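PDB 3B8X: pyridoxamine 5-phosphate-dependent dehydrase from Escherichia coli, which catalyses the PLP-dependent removal of the C3'-hydroxyl group from GDP-4-keto-6-deoxy-D-mannose, a step in making the O-antigen sugar L-colitose. Local coordinates for residues V85-W90 / N339-T344; F106-I111 / H355-N360; I132-L137 / L158-C163. The protein carries 1 engineered substitution. One frame throughout, in Å; residues are numbered along the deposited sequence.

Contact 1 (V85-W90 / N339-T344). With NA (sodium ion), chain M; G4M ([(2R,3S,4R,5R)-5-(2-amino-6-oxo-1,6-dihydro-9H-purin-9-yl)-3,4-dihydroxytetrahydrofuran-2-yl]methyl (2R,3S,4S,5S,6R)-3,4-dihydroxy-5-[({3-hydroxy-2-methyl-5-[(phosphonooxy)methyl]pyridin-4-yl}methyl)amino]-6-methyltetrahydro-2H-pyran-2-yl dihydrogen diphosphate), chain O.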
loop_
_atom_site.group_PDB
_atom_site.type_symbol
_atom_site.label_atom_id
_atom_site.label_comp_id
_atom_site.label_asym_id
_atom_site.label_seq_id
_atom_site.Cartn_x
_atom_site.Cartn_y
_atom_site.Cartn_z
ATOM N N VAL B 85 20.971 2.577 9.691
ATOM C CA VAL B 85 20.751 2.535 8.246
ATOM C C VAL B 85 21.817 3.465 7.653
ATOM O O VAL B 85 22.251 4.416 8.338
ATOM C CB VAL B 85 19.420 3.235 7.870
ATOM C CG1 VAL B 85 18.246 2.385 8.263
ATOM C CG2 VAL B 85 19.340 4.599 8.523
ATOM N N PRO B 86 22.173 3.249 6.383
ATOM C CA PRO B 86 23.097 4.164 5.683
ATOM C C PRO B 86 22.373 5.484 5.413
ATOM O O PRO B 86 21.142 5.573 5.476
ATOM C CB PRO B 86 23.380 3.437 4.361
ATOM C CG PRO B 86 22.125 2.637 4.119
ATOM C CD PRO B 86 21.744 2.137 5.513
ATOM N N ALA B 87 23.157 6.515 5.151
ATOM C CA ALA B 87 22.713 7.881 4.952
ATOM C C ALA B 87 22.087 8.099 3.594
ATOM O O ALA B 87 21.507 9.143 3.362
ATOM C CB ALA B 87 23.902 8.853 5.128
ATOM N N VAL B 88 22.320 7.186 2.655
ATOM C CA VAL B 88 21.809 7.423 1.314
ATOM C C VAL B 88 21.076 6.199 0.909
ATOM O O VAL B 88 21.597 5.089 1.026
ATOM C CB VAL B 88 22.941 7.564 0.256
ATOM C CG1 VAL B 88 22.336 7.715 -1.213
ATOM C CG2 VAL B 88 23.897 8.724 0.642
ATOM N N SER B 89 19.844 6.392 0.446
ATOM C CA SER B 89 19.088 5.251 -0.059
ATOM C C SER B 89 17.793 5.777 -0.627
ATOM O O SER B 89 17.793 6.822 -1.248
ATOM C CB SER B 89 18.890 4.154 0.991
ATOM O OG SER B 89 17.844 4.483 1.882
ATOM N N TRP B 90 16.690 5.089 -0.374
ATOM C CA TRP B 90 15.410 5.550 -0.885
ATOM C C TRP B 90 14.533 5.987 0.293
ATOM O O TRP B 90 14.699 5.531 1.419
ATOM C CB TRP B 90 14.752 4.459 -1.762
ATOM C CG TRP B 90 13.496 4.925 -2.460
ATOM C CD1 TRP B 90 12.216 4.595 -2.131
ATOM C CD2 TRP B 90 13.418 5.814 -3.592
ATOM N NE1 TRP B 90 11.332 5.223 -3.010
ATOM C CE2 TRP B 90 12.046 6.021 -3.866
ATOM C CE3 TRP B 90 14.380 6.490 -4.373
ATOM C CZ2 TRP B 90 11.613 6.831 -4.912
ATOM C CZ3 TRP B 90 13.942 7.338 -5.399
ATOM C CH2 TRP B 90 12.569 7.472 -5.676
ATOM N N ASN B 339 22.102 12.801 0.380
ATOM C CA ASN B 339 22.247 12.767 1.827
ATOM C C ASN B 339 20.883 12.965 2.477
ATOM O O ASN B 339 20.345 14.078 2.571
ATOM C CB ASN B 339 23.145 13.885 2.309
ATOM C CG ASN B 339 23.213 13.941 3.822
ATOM O OD1 ASN B 339 23.008 12.935 4.499
ATOM N ND2 ASN B 339 23.520 15.100 4.357
ATOM N N PHE B 340 20.295 11.862 2.905
ATOM C CA PHE B 340 18.983 11.946 3.494
ATOM C C PHE B 340 18.993 12.875 4.704
ATOM O O PHE B 340 17.950 13.397 5.074
ATOM C CB PHE B 340 18.494 10.550 3.878
ATOM C CG PHE B 340 17.014 10.470 4.134
ATOM C CD1 PHE B 340 16.119 10.470 3.077
ATOM C CD2 PHE B 340 16.517 10.356 5.426
ATOM C CE1 PHE B 340 14.750 10.389 3.295
ATOM C CE2 PHE B 340 15.148 10.274 5.675
ATOM C CZ PHE B 340 14.262 10.320 4.597
ATOM N N LEU B 341 20.142 13.093 5.344
ATOM C CA LEU B 341 20.068 13.933 6.520
ATOM C C LEU B 341 19.724 15.362 6.263
ATOM O O LEU B 341 19.425 16.112 7.170
ATOM C CB LEU B 341 21.243 13.763 7.456
ATOM C CG LEU B 341 21.034 12.335 7.921
ATOM C CD1 LEU B 341 22.239 11.456 7.607
ATOM C CD2 LEU B 341 20.585 12.316 9.377
ATOM N N LYS B 342 19.680 15.732 5.005
ATOM C CA LYS B 342 19.329 17.093 4.727
ATOM C C LYS B 342 17.857 17.299 4.939
ATOM O O LYS B 342 17.403 18.437 5.031
ATOM C CB LYS B 342 19.647 17.415 3.273
ATOM C CG LYS B 342 18.709 16.703 2.335
ATOM C CD LYS B 342 19.098 16.835 0.875
ATOM C CE LYS B 342 18.827 15.490 0.167
ATOM N NZ LYS B 342 18.961 15.540 -1.326
ATOM N N ASN B 343 17.098 16.213 4.987
ATOM C CA ASN B 343 15.643 16.307 5.040
ATOM C C ASN B 343 15.049 16.675 6.390
ATOM O O ASN B 343 14.405 15.879 7.073
ATOM C CB ASN B 343 14.965 15.069 4.421
ATOM C CG ASN B 343 15.303 14.877 2.936
ATOM O OD1 ASN B 343 14.899 15.664 2.077
ATOM N ND2 ASN B 343 16.006 13.781 2.614
ATOM N N THR B 344 15.207 17.941 6.724
ATOM C CA THR B 344 14.682 18.474 7.965
ATOM C C THR B 344 13.157 18.374 7.998
ATOM O O THR B 344 12.572 18.232 9.066
ATOM C CB THR B 344 15.130 19.964 8.154
ATOM O OG1 THR B 344 15.116 20.642 6.892
ATOM C CG2 THR B 344 16.527 20.011 8.731
HETATM NA NA NA M . 13.155 17.194 2.217
HETATM O OP3 G4M O . 9.491 2.021 -6.217
HETATM P PL G4M O . 9.184 0.873 -5.168
HETATM O OP1 G4M O . 8.010 1.274 -4.121
HETATM O OP2 G4M O . 8.751 -0.456 -5.963
HETATM O OP4 G4M O . 10.565 0.483 -4.398
HETATM C C5B G4M O . 10.832 1.486 -3.460
HETATM C C5L G4M O . 12.286 1.448 -3.180
HETATM C C6L G4M O . 12.729 0.912 -1.978
HETATM N N1L G4M O . 14.010 0.928 -1.691
HETATM C C2L G4M O . 14.926 1.429 -2.492
HETATM C C2A G4M O . 16.375 1.462 -2.066
HETATM C C3L G4M O . 14.594 1.952 -3.738
HETATM O O3L G4M O . 15.571 2.513 -4.482
HETATM C C4L G4M O . 13.213 1.932 -4.113
HETATM C C4A G4M O . 12.771 2.455 -5.337
HETATM N N4A G4M O . 13.620 3.051 -6.121
HETATM C C4G G4M O . 13.186 3.479 -7.403
HETATM C C5G G4M O . 13.903 4.733 -7.843
HETATM C C6G G4M O . 15.415 4.575 -7.685
HETATM O O5G G4M O . 13.611 4.760 -9.237
HETATM C C3G G4M O . 11.681 3.796 -7.420
HETATM O O3G G4M O . 11.025 2.724 -8.087
HETATM C C2G G4M O . 11.432 5.099 -8.233
HETATM O O2G G4M O . 10.056 5.244 -8.598
HETATM C C1G G4M O . 12.258 5.107 -9.497
HETATM O O1G G4M O . 12.339 6.470 -9.894
HETATM P P2 G4M O . 12.286 6.829 -11.443
HETATM O O3P G4M O . 13.306 5.880 -12.264
HETATM O O4P G4M O . 12.865 8.334 -11.611
HETATM O OPP G4M O . 10.732 6.606 -11.811
HETATM P P G4M O . 10.331 7.174 -13.260
HETATM O O1P G4M O . 10.668 8.711 -13.633
HETATM O O2P G4M O . 8.753 6.980 -13.191
HETATM O "O5'" G4M O . 10.731 6.118 -14.366
HETATM C "C5'" G4M O . 12.024 6.372 -14.873
HETATM C "C4'" G4M O . 11.919 6.392 -16.389
HETATM O "O4'" G4M O . 11.043 5.312 -16.830
HETATM C "C3'" G4M O . 11.254 7.707 -16.857
HETATM O "O3'" G4M O . 11.816 8.012 -18.125
HETATM C "C2'" G4M O . 9.760 7.331 -16.963
HETATM O "O2'" G4M O . 9.155 8.142 -17.977
HETATM C "C1'" G4M O . 9.885 5.900 -17.466
HETATM N N9 G4M O . 8.684 5.115 -17.165
HETATM C C8 G4M O . 8.248 4.774 -15.924
HETATM N N7 G4M O . 7.166 4.033 -16.063
HETATM C C4 G4M O . 7.855 4.550 -18.101
HETATM C C5 G4M O . 6.861 3.840 -17.388
HETATM C C6 G4M O . 5.850 3.124 -18.124
HETATM O O6 G4M O . 4.960 2.479 -17.590
HETATM N N3 G4M O . 7.832 4.563 -19.437
HETATM C C2 G4M O . 6.884 3.917 -20.097
HETATM N N1 G4M O . 5.898 3.198 -19.471
HETATM N N2 G4M O . 6.875 3.964 -21.456
HETATM O O HOH W 1 14.818 18.805 3.053
HETATM O O HOH W 2 14.053 18.432 0.439
#
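Phe340 N donates to Ala87 O over 3.0 Å. This is the one hydrogen bond between 85-90 and 339-344, and the packing tightens round it. Phe340 CB sits 3.4 Å from Ala87 O, while on the neighbouring side Leu341 brings CD1 to 4.0 Å from Ala87 CB. An Asx turn shapes the second partner: Asn339 OD1 takes the backbone N of Leu341 at 3.0 Å, the donor standing well above the carbonyl plane.

The fit slackens away from Ala87. Val88 CG2 comes no nearer than 4.5 Å to Asn339 N, and only 187 Å² is buried in all. Lys342 and Thr344 are exposed. Asn343, its CG beside its own backbone N (chi1 -61°), presents OD1 to a sodium ion at 2.3 Å; two waters, Asp345 and Phe244 O of the second subunit also bind this ion, which therefore bridges the dimer. At the other end Trp90, in the ligand pocket, packs on the bound G4M, whose N4A stands 3.8 Å above the indole plane over its centre; rings of His217, Phe242 and Phe244 of the second subunit also meet it.

Strand 82-86 thus ends in a loop that meets a 3-10 turn. Helix 359-367 contributes Ala361 against Ala87, Val88 and Asn339, strand 103-107 sets Phe106 against Phe340 and Leu341, and Tyr94 of helix 91-99 stacks on the Phe340 ring.

Contact 2 (F106-I111 / H355-N360)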
loop_
_atom_site.group_PDB
_atom_site.type_symbol
_atom_site.label_atom_id
_atom_site.label_comp_id
_atom_site.label_asym_id
_atom_site.label_seq_id
_atom_site.Cartn_x
_atom_site.Cartn_y
_atom_site.Cartn_z
ATOM N N PHE B 106 21.755 6.994 11.907
ATOM C CA PHE B 106 22.335 7.156 10.590
ATOM C C PHE B 106 23.836 7.006 10.573
ATOM O O PHE B 106 24.530 7.523 11.434
ATOM C CB PHE B 106 21.947 8.490 9.975
ATOM C CG PHE B 106 20.492 8.595 9.628
ATOM C CD1 PHE B 106 19.580 9.105 10.542
ATOM C CD2 PHE B 106 20.031 8.202 8.379
ATOM C CE1 PHE B 106 18.213 9.168 10.233
ATOM C CE2 PHE B 106 18.675 8.358 8.028
ATOM C CZ PHE B 106 17.770 8.827 8.975
ATOM N N VAL B 107 24.316 6.334 9.537
ATOM C CA VAL B 107 25.749 6.135 9.326
ATOM C C VAL B 107 26.137 6.519 7.893
ATOM O O VAL B 107 25.384 6.236 6.970
ATOM C CB VAL B 107 26.092 4.672 9.538
ATOM C CG1 VAL B 107 27.566 4.404 9.263
ATOM C CG2 VAL B 107 25.737 4.269 10.970
ATOM N N ASP B 108 27.287 7.175 7.727
ATOM C CA ASP B 108 27.809 7.590 6.417
ATOM C C ASP B 108 28.070 6.400 5.512
ATOM O O ASP B 108 28.271 5.247 5.917
ATOM C CB ASP B 108 29.179 8.283 6.574
ATOM C CG ASP B 108 29.413 9.430 5.574
ATOM O OD1 ASP B 108 28.553 9.724 4.713
ATOM O OD2 ASP B 108 30.481 10.078 5.647
ATOM N N ILE B 109 28.140 6.731 4.234
ATOM C CA ILE B 109 28.382 5.746 3.216
ATOM C C ILE B 109 29.836 5.856 2.826
ATOM O O ILE B 109 30.551 6.814 3.201
ATOM C CB ILE B 109 27.565 6.084 1.960
ATOM C CG1 ILE B 109 27.816 7.538 1.561
ATOM C CG2 ILE B 109 26.085 5.866 2.227
ATOM C CD1 ILE B 109 28.053 7.769 0.031
ATOM N N ASP B 110 30.261 4.830 2.107
ATOM C CA ASP B 110 31.590 4.760 1.551
ATOM C C ASP B 110 31.401 5.429 0.184
ATOM O O ASP B 110 30.503 5.044 -0.539
ATOM C CB ASP B 110 31.980 3.298 1.410
ATOM C CG ASP B 110 33.320 3.139 0.753
ATOM O OD1 ASP B 110 33.454 3.654 -0.354
ATOM O OD2 ASP B 110 34.241 2.514 1.306
ATOM N N ILE B 111 32.173 6.481 -0.108
ATOM C CA ILE B 111 32.016 7.254 -1.347
ATOM C C ILE B 111 32.392 6.433 -2.575
ATOM O O ILE B 111 32.037 6.792 -3.704
ATOM C CB ILE B 111 32.872 8.565 -1.310
ATOM C CG1 ILE B 111 32.319 9.618 -2.249
ATOM C CG2 ILE B 111 34.326 8.217 -1.533
ATOM C CD1 ILE B 111 30.998 10.183 -1.781
ATOM N N HIS B 355 25.501 9.000 13.534
ATOM C CA HIS B 355 26.783 8.533 14.006
ATOM C C HIS B 355 27.895 9.355 13.385
ATOM O O HIS B 355 28.035 9.388 12.168
ATOM C CB HIS B 355 27.058 7.115 13.568
ATOM C CG HIS B 355 28.448 6.664 13.890
ATOM N ND1 HIS B 355 28.928 6.637 15.181
ATOM C CD2 HIS B 355 29.460 6.229 13.100
ATOM C CE1 HIS B 355 30.168 6.187 15.178
ATOM N NE2 HIS B 355 30.514 5.932 13.928
ATOM N N ASN B 356 28.712 9.954 14.241
ATOM C CA ASN B 356 29.898 10.673 13.826
ATOM C C ASN B 356 29.492 11.782 12.907
ATOM O O ASN B 356 29.016 12.827 13.339
ATOM C CB ASN B 356 30.814 9.681 13.107
ATOM C CG ASN B 356 32.096 10.305 12.654
ATOM O OD1 ASN B 356 32.544 11.311 13.196
ATOM N ND2 ASN B 356 32.711 9.693 11.659
ATOM N N ASN B 357 29.655 11.543 11.619
ATOM C CA ASN B 357 29.203 12.529 10.668
ATOM C C ASN B 357 28.837 11.808 9.354
ATOM O O ASN B 357 29.158 10.646 9.161
ATOM C CB ASN B 357 30.314 13.553 10.419
ATOM C CG ASN B 357 31.519 12.936 9.734
ATOM O OD1 ASN B 357 31.417 12.439 8.615
ATOM N ND2 ASN B 357 32.653 12.916 10.423
ATOM N N VAL B 358 28.240 12.539 8.430
ATOM C CA VAL B 358 27.951 11.961 7.138
ATOM C C VAL B 358 28.548 12.872 6.084
ATOM O O VAL B 358 27.878 13.321 5.161
ATOM C CB VAL B 358 26.438 11.805 6.945
ATOM C CG1 VAL B 358 25.948 10.680 7.877
ATOM C CG2 VAL B 358 25.738 13.155 7.236
ATOM N N ASP B 359 29.821 13.191 6.246
ATOM C CA ASP B 359 30.481 14.056 5.257
ATOM C C ASP B 359 30.475 13.478 3.840
ATOM O O ASP B 359 30.347 14.192 2.853
ATOM C CB ASP B 359 31.933 14.265 5.673
ATOM C CG ASP B 359 32.078 15.132 6.929
ATOM O OD1 ASP B 359 31.081 15.636 7.495
ATOM O OD2 ASP B 359 33.231 15.324 7.353
ATOM N N ASN B 360 30.672 12.176 3.740
ATOM C CA ASN B 360 30.700 11.556 2.434
ATOM C C ASN B 360 29.347 11.674 1.785
ATOM O O ASN B 360 29.269 11.944 0.603
ATOM C CB ASN B 360 31.010 10.082 2.553
ATOM C CG ASN B 360 32.450 9.817 2.823
ATOM O OD1 ASN B 360 33.301 10.668 2.620
ATOM N ND2 ASN B 360 32.745 8.623 3.269
HETATM O O HOH W 3 28.714 7.693 10.372
#
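The carboxylate of Asp108 and the amide of Asn360 meet with their planes 31° apart, the two side chains crossing at about a right angle. Asp108 OD2 spends its syn lone pair on the backbone N of Asn360 at 2.8 Å, and Asn360 CB lies 3.1 Å from the same oxygen. The Asn360 amide turns its ND2 edge to Ile109 O, 2.8 Å away and only 8° out of the amide plane; chi1 of -76° sets CG beside the backbone N, so that ND2 and the backbone N-H both face 106-111. One face of the third flat group, the His355 ring, carries Asn356 CB 3.7 Å above its centre.

Backbone links fix the other end. His355 N donates to Phe106 O at 2.7 Å, and a water accepts from Asp108 N and donates to His355 O. An Asx turn, Asp359 N to Asn357 OD1 at 3.0 Å, shapes the entry to the helix. Val358 packs CG1 against the Asp108 backbone, 3.8 Å from its N.

Asp108 OD1 also accepts from Ala361 N, so the carboxylate engages two N-H groups of the first turn of helix 359-367; the helix end would probably stabilise its negative charge. The contact thus ties the end of strand 103-107 to the start of this helix, just after strand 351-354, with helix 118-124 packing on Val107 and His355 and Leu364 of helix 359-367 on Ile109 and Ile111.

Contact 3 (I132-L137 / L158-C163). With G4M ([(2R,3S,4R,5R)-5-(2-amino-6-oxo-1,6-dihydro-9H-purin-9-yl)-3,4-dihydroxytetrahydrofuran-2-yl]methyl (2R,3S,4S,5S,6R)-3,4-dihydroxy-5-[({3-hydroxy-2-methyl-5-[(phosphonooxy)methyl]pyridin-4-yl}methyl)amino]-6-methyltetrahydro-2H-pyran-2-yl dihydrogen diphosphate), chain O.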
loop_
_atom_site.group_PDB
_atom_site.type_symbol
_atom_site.label_atom_id
_atom_site.label_comp_id
_atom_site.label_asym_id
_atom_site.label_seq_id
_atom_site.Cartn_x
_atom_site.Cartn_y
_atom_site.Cartn_z
ATOM N N ILE B 132 20.195 -3.816 11.832
ATOM C CA ILE B 132 20.964 -3.097 10.839
ATOM C C ILE B 132 20.207 -3.288 9.522
ATOM O O ILE B 132 20.112 -4.394 8.997
ATOM C CB ILE B 132 22.379 -3.686 10.679
ATOM C CG1 ILE B 132 23.040 -3.886 12.043
ATOM C CG2 ILE B 132 23.252 -2.787 9.773
ATOM C CD1 ILE B 132 24.521 -3.580 12.028
ATOM N N LEU B 133 19.658 -2.196 9.013
ATOM C CA LEU B 133 18.938 -2.231 7.738
ATOM C C LEU B 133 19.922 -1.799 6.625
ATOM O O LEU B 133 20.152 -0.618 6.372
ATOM C CB LEU B 133 17.715 -1.309 7.772
ATOM C CG LEU B 133 17.012 -1.161 6.420
ATOM C CD1 LEU B 133 16.640 -2.538 5.852
ATOM C CD2 LEU B 133 15.805 -0.273 6.497
ATOM N N THR B 134 20.548 -2.792 6.017
ATOM C CA THR B 134 21.519 -2.586 4.960
ATOM C C THR B 134 20.719 -2.268 3.716
ATOM O O THR B 134 19.538 -2.598 3.623
ATOM C CB THR B 134 22.441 -3.844 4.704
ATOM O OG1 THR B 134 21.707 -5.009 4.241
ATOM C CG2 THR B 134 23.226 -4.187 5.971
ATOM N N VAL B 135 21.361 -1.591 2.783
ATOM C CA VAL B 135 20.727 -1.259 1.513
ATOM C C VAL B 135 21.816 -1.459 0.461
ATOM O O VAL B 135 22.891 -0.892 0.599
ATOM C CB VAL B 135 20.322 0.231 1.460
ATOM C CG1 VAL B 135 19.797 0.597 0.054
ATOM C CG2 VAL B 135 19.296 0.556 2.549
ATOM N N ASN B 136 21.565 -2.320 -0.528
ATOM C CA ASN B 136 22.542 -2.595 -1.592
ATOM C C ASN B 136 22.294 -1.574 -2.687
ATOM O O ASN B 136 21.343 -1.693 -3.474
ATOM C CB ASN B 136 22.410 -4.035 -2.121
ATOM C CG ASN B 136 22.610 -5.059 -1.023
ATOM O OD1 ASN B 136 23.638 -5.023 -0.309
ATOM N ND2 ASN B 136 21.587 -5.898 -0.799
ATOM N N LEU B 137 23.108 -0.522 -2.686
ATOM C CA LEU B 137 22.881 0.598 -3.570
ATOM C C LEU B 137 23.257 0.417 -5.026
ATOM O O LEU B 137 24.370 0.015 -5.371
ATOM C CB LEU B 137 23.466 1.904 -3.004
ATOM C CG LEU B 137 22.630 3.163 -3.295
ATOM C CD1 LEU B 137 21.446 3.279 -2.321
ATOM C CD2 LEU B 137 23.498 4.425 -3.203
ATOM N N LEU B 158 19.684 -8.498 10.957
ATOM C CA LEU B 158 20.150 -7.945 9.691
ATOM C C LEU B 158 18.995 -8.000 8.694
ATOM O O LEU B 158 18.385 -9.091 8.472
ATOM C CB LEU B 158 21.302 -8.801 9.143
ATOM C CG LEU B 158 21.823 -8.457 7.757
ATOM C CD1 LEU B 158 22.467 -7.070 7.739
ATOM C CD2 LEU B 158 22.749 -9.509 7.246
ATOM N N LEU B 159 18.726 -6.832 8.087
ATOM C CA LEU B 159 17.673 -6.749 7.059
ATOM C C LEU B 159 18.334 -6.220 5.819
ATOM O O LEU B 159 19.299 -5.517 5.962
ATOM C CB LEU B 159 16.661 -5.708 7.470
ATOM C CG LEU B 159 15.984 -6.208 8.755
ATOM C CD1 LEU B 159 15.112 -5.118 9.344
ATOM C CD2 LEU B 159 15.240 -7.517 8.487
ATOM N N GLU B 160 17.815 -6.483 4.622
ATOM C CA GLU B 160 18.404 -5.867 3.433
ATOM C C GLU B 160 17.267 -5.226 2.686
ATOM O O GLU B 160 16.193 -5.817 2.565
ATOM C CB GLU B 160 18.912 -6.925 2.457
ATOM C CG GLU B 160 20.292 -7.483 2.748
ATOM C CD GLU B 160 20.631 -8.631 1.812
ATOM O OE1 GLU B 160 21.149 -8.388 0.699
ATOM O OE2 GLU B 160 20.321 -9.795 2.148
ATOM N N ASP B 161 17.488 -4.022 2.188
ATOM C CA ASP B 161 16.515 -3.407 1.308
ATOM C C ASP B 161 17.241 -3.695 -0.020
ATOM O O ASP B 161 18.303 -3.136 -0.263
ATOM C CB ASP B 161 16.374 -1.892 1.565
ATOM C CG ASP B 161 15.590 -1.175 0.432
ATOM O OD1 ASP B 161 15.528 -1.792 -0.653
ATOM O OD2 ASP B 161 15.047 -0.035 0.626
ATOM N N ASN B 162 16.751 -4.669 -0.783
ATOM C CA ASN B 162 17.344 -5.020 -2.055
ATOM C C ASN B 162 16.562 -4.555 -3.294
ATOM O O ASN B 162 16.705 -5.110 -4.377
ATOM C CB ASN B 162 17.562 -6.527 -2.199
ATOM C CG ASN B 162 18.754 -6.860 -3.151
ATOM O OD1 ASN B 162 19.812 -6.224 -3.105
ATOM N ND2 ASN B 162 18.578 -7.860 -3.999
ATOM N N CYS B 163 15.883 -3.434 -3.161
ATOM C CA CYS B 163 15.097 -2.925 -4.248
ATOM C C CYS B 163 15.902 -2.386 -5.430
ATOM O O CYS B 163 15.319 -2.210 -6.506
ATOM C CB CYS B 163 14.096 -1.892 -3.692
ATOM S SG CYS B 163 12.797 -2.622 -2.639
HETATM O OP3 G4M O . 9.491 2.021 -6.217
HETATM P PL G4M O . 9.184 0.873 -5.168
HETATM O OP1 G4M O . 8.010 1.274 -4.121
HETATM O OP2 G4M O . 8.751 -0.456 -5.963
HETATM O OP4 G4M O . 10.565 0.483 -4.398
HETATM C C5B G4M O . 10.832 1.486 -3.460
HETATM C C5L G4M O . 12.286 1.448 -3.180
HETATM C C6L G4M O . 12.729 0.912 -1.978
HETATM N N1L G4M O . 14.010 0.928 -1.691
HETATM C C2L G4M O . 14.926 1.429 -2.492
HETATM C C2A G4M O . 16.375 1.462 -2.066
HETATM C C3L G4M O . 14.594 1.952 -3.738
HETATM O O3L G4M O . 15.571 2.513 -4.482
HETATM C C4L G4M O . 13.213 1.932 -4.113
HETATM C C4A G4M O . 12.771 2.455 -5.337
HETATM N N4A G4M O . 13.620 3.051 -6.121
HETATM C C4G G4M O . 13.186 3.479 -7.403
HETATM C C5G G4M O . 13.903 4.733 -7.843
HETATM C C6G G4M O . 15.415 4.575 -7.685
HETATM O O5G G4M O . 13.611 4.760 -9.237
HETATM C C3G G4M O . 11.681 3.796 -7.420
HETATM O O3G G4M O . 11.025 2.724 -8.087
HETATM C C2G G4M O . 11.432 5.099 -8.233
HETATM O O2G G4M O . 10.056 5.244 -8.598
HETATM C C1G G4M O . 12.258 5.107 -9.497
HETATM O O1G G4M O . 12.339 6.470 -9.894
HETATM P P2 G4M O . 12.286 6.829 -11.443
HETATM O O3P G4M O . 13.306 5.880 -12.264
HETATM O O4P G4M O . 12.865 8.334 -11.611
HETATM O OPP G4M O . 10.732 6.606 -11.811
HETATM P P G4M O . 10.331 7.174 -13.260
HETATM O O1P G4M O . 10.668 8.711 -13.633
HETATM O O2P G4M O . 8.753 6.980 -13.191
HETATM O "O5'" G4M O . 10.731 6.118 -14.366
HETATM C "C5'" G4M O . 12.024 6.372 -14.873
HETATM C "C4'" G4M O . 11.919 6.392 -16.389
HETATM O "O4'" G4M O . 11.043 5.312 -16.830
HETATM C "C3'" G4M O . 11.254 7.707 -16.857
HETATM O "O3'" G4M O . 11.816 8.012 -18.125
HETATM C "C2'" G4M O . 9.760 7.331 -16.963
HETATM O "O2'" G4M O . 9.155 8.142 -17.977
HETATM C "C1'" G4M O . 9.885 5.900 -17.466
HETATM N N9 G4M O . 8.684 5.115 -17.165
HETATM C C8 G4M O . 8.248 4.774 -15.924
HETATM N N7 G4M O . 7.166 4.033 -16.063
HETATM C C4 G4M O . 7.855 4.550 -18.101
HETATM C C5 G4M O . 6.861 3.840 -17.388
HETATM C C6 G4M O . 5.850 3.124 -18.124
HETATM O O6 G4M O . 4.960 2.479 -17.590
HETATM N N3 G4M O . 7.832 4.563 -19.437
HETATM C C2 G4M O . 6.884 3.917 -20.097
HETATM N N1 G4M O . 5.898 3.198 -19.471
HETATM N N2 G4M O . 6.875 3.964 -21.456
HETATM O O HOH W 4 18.498 -1.641 -2.875
#
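Backbone bonds come first: Leu159 N to Ile132 O (2.9 Å), Thr134 N to Leu159 O (3.0 Å) and Asp161 N to Thr134 O (2.9 Å) pair 132-135 with 158-161 in parallel register, the axes 4.5 Å apart at 29°; a beta-alpha-beta crossover through helix 144-151 joins the two strands. A weak bond from Asn136 N to Asp161 O extends the pairing, and a water donates to both Asn136 O and Asp161 O.

Side-chain polar bonds add to this. Thr134 OG1, set between its backbone N and carbonyl carbon (chi1 63°), reaches Leu159 O from the face opposite to that used by Thr134 N, so two donors grip one carbonyl. Asn136 ND2 is shared between Asn162 OD1 and Glu160 OE1, each at 2.9 Å; the glutamate uses its anti lone pair, with its carboxylate turned 80° from the amide. Asn142 holds Asn136 OD1, while Gly176, Phe178 and Gly179 supply backbone N-H groups to Glu160.

Apolar contacts lie on both faces. Leu133 CD1 packs against Leu159 CB on one, and Thr134 CG2 presses on Leu158 CD1 at a tight 3.5 Å on the other.

Asp161 OD1 accepts from Cys163 N in an Asx turn. Its OD2, also bonded to Thr93 and Asn62, lies 2.7 Å from the pyridine N1L of G4M. Fixed by these bonds, the carboxylate probably stabilises a proton on that nitrogen, as in fold-type I aminotransferases.

How the contacts relate
All three contacts use the central mixed sheet, in which strands 157-161, 129-135, 82-86 and 103-107 run side by side. Contact 1 stands between the others: its centre is about 10 Å from that of contact 2 and about 14 Å from that of contact 3, whereas the centres of contacts 2 and 3 are about 16 Å apart and their nearest atoms about 6 Å. Ala87 CB packs 3.5 Å from Val107 O between contacts 1 and 2, and Ser89 CB 3.8 Å from Val135 CG1 between contacts 1 and 3. Contacts 1 and 3 both touch G4M; in contact 2 the Ile109 side chain stays about 11 Å from it.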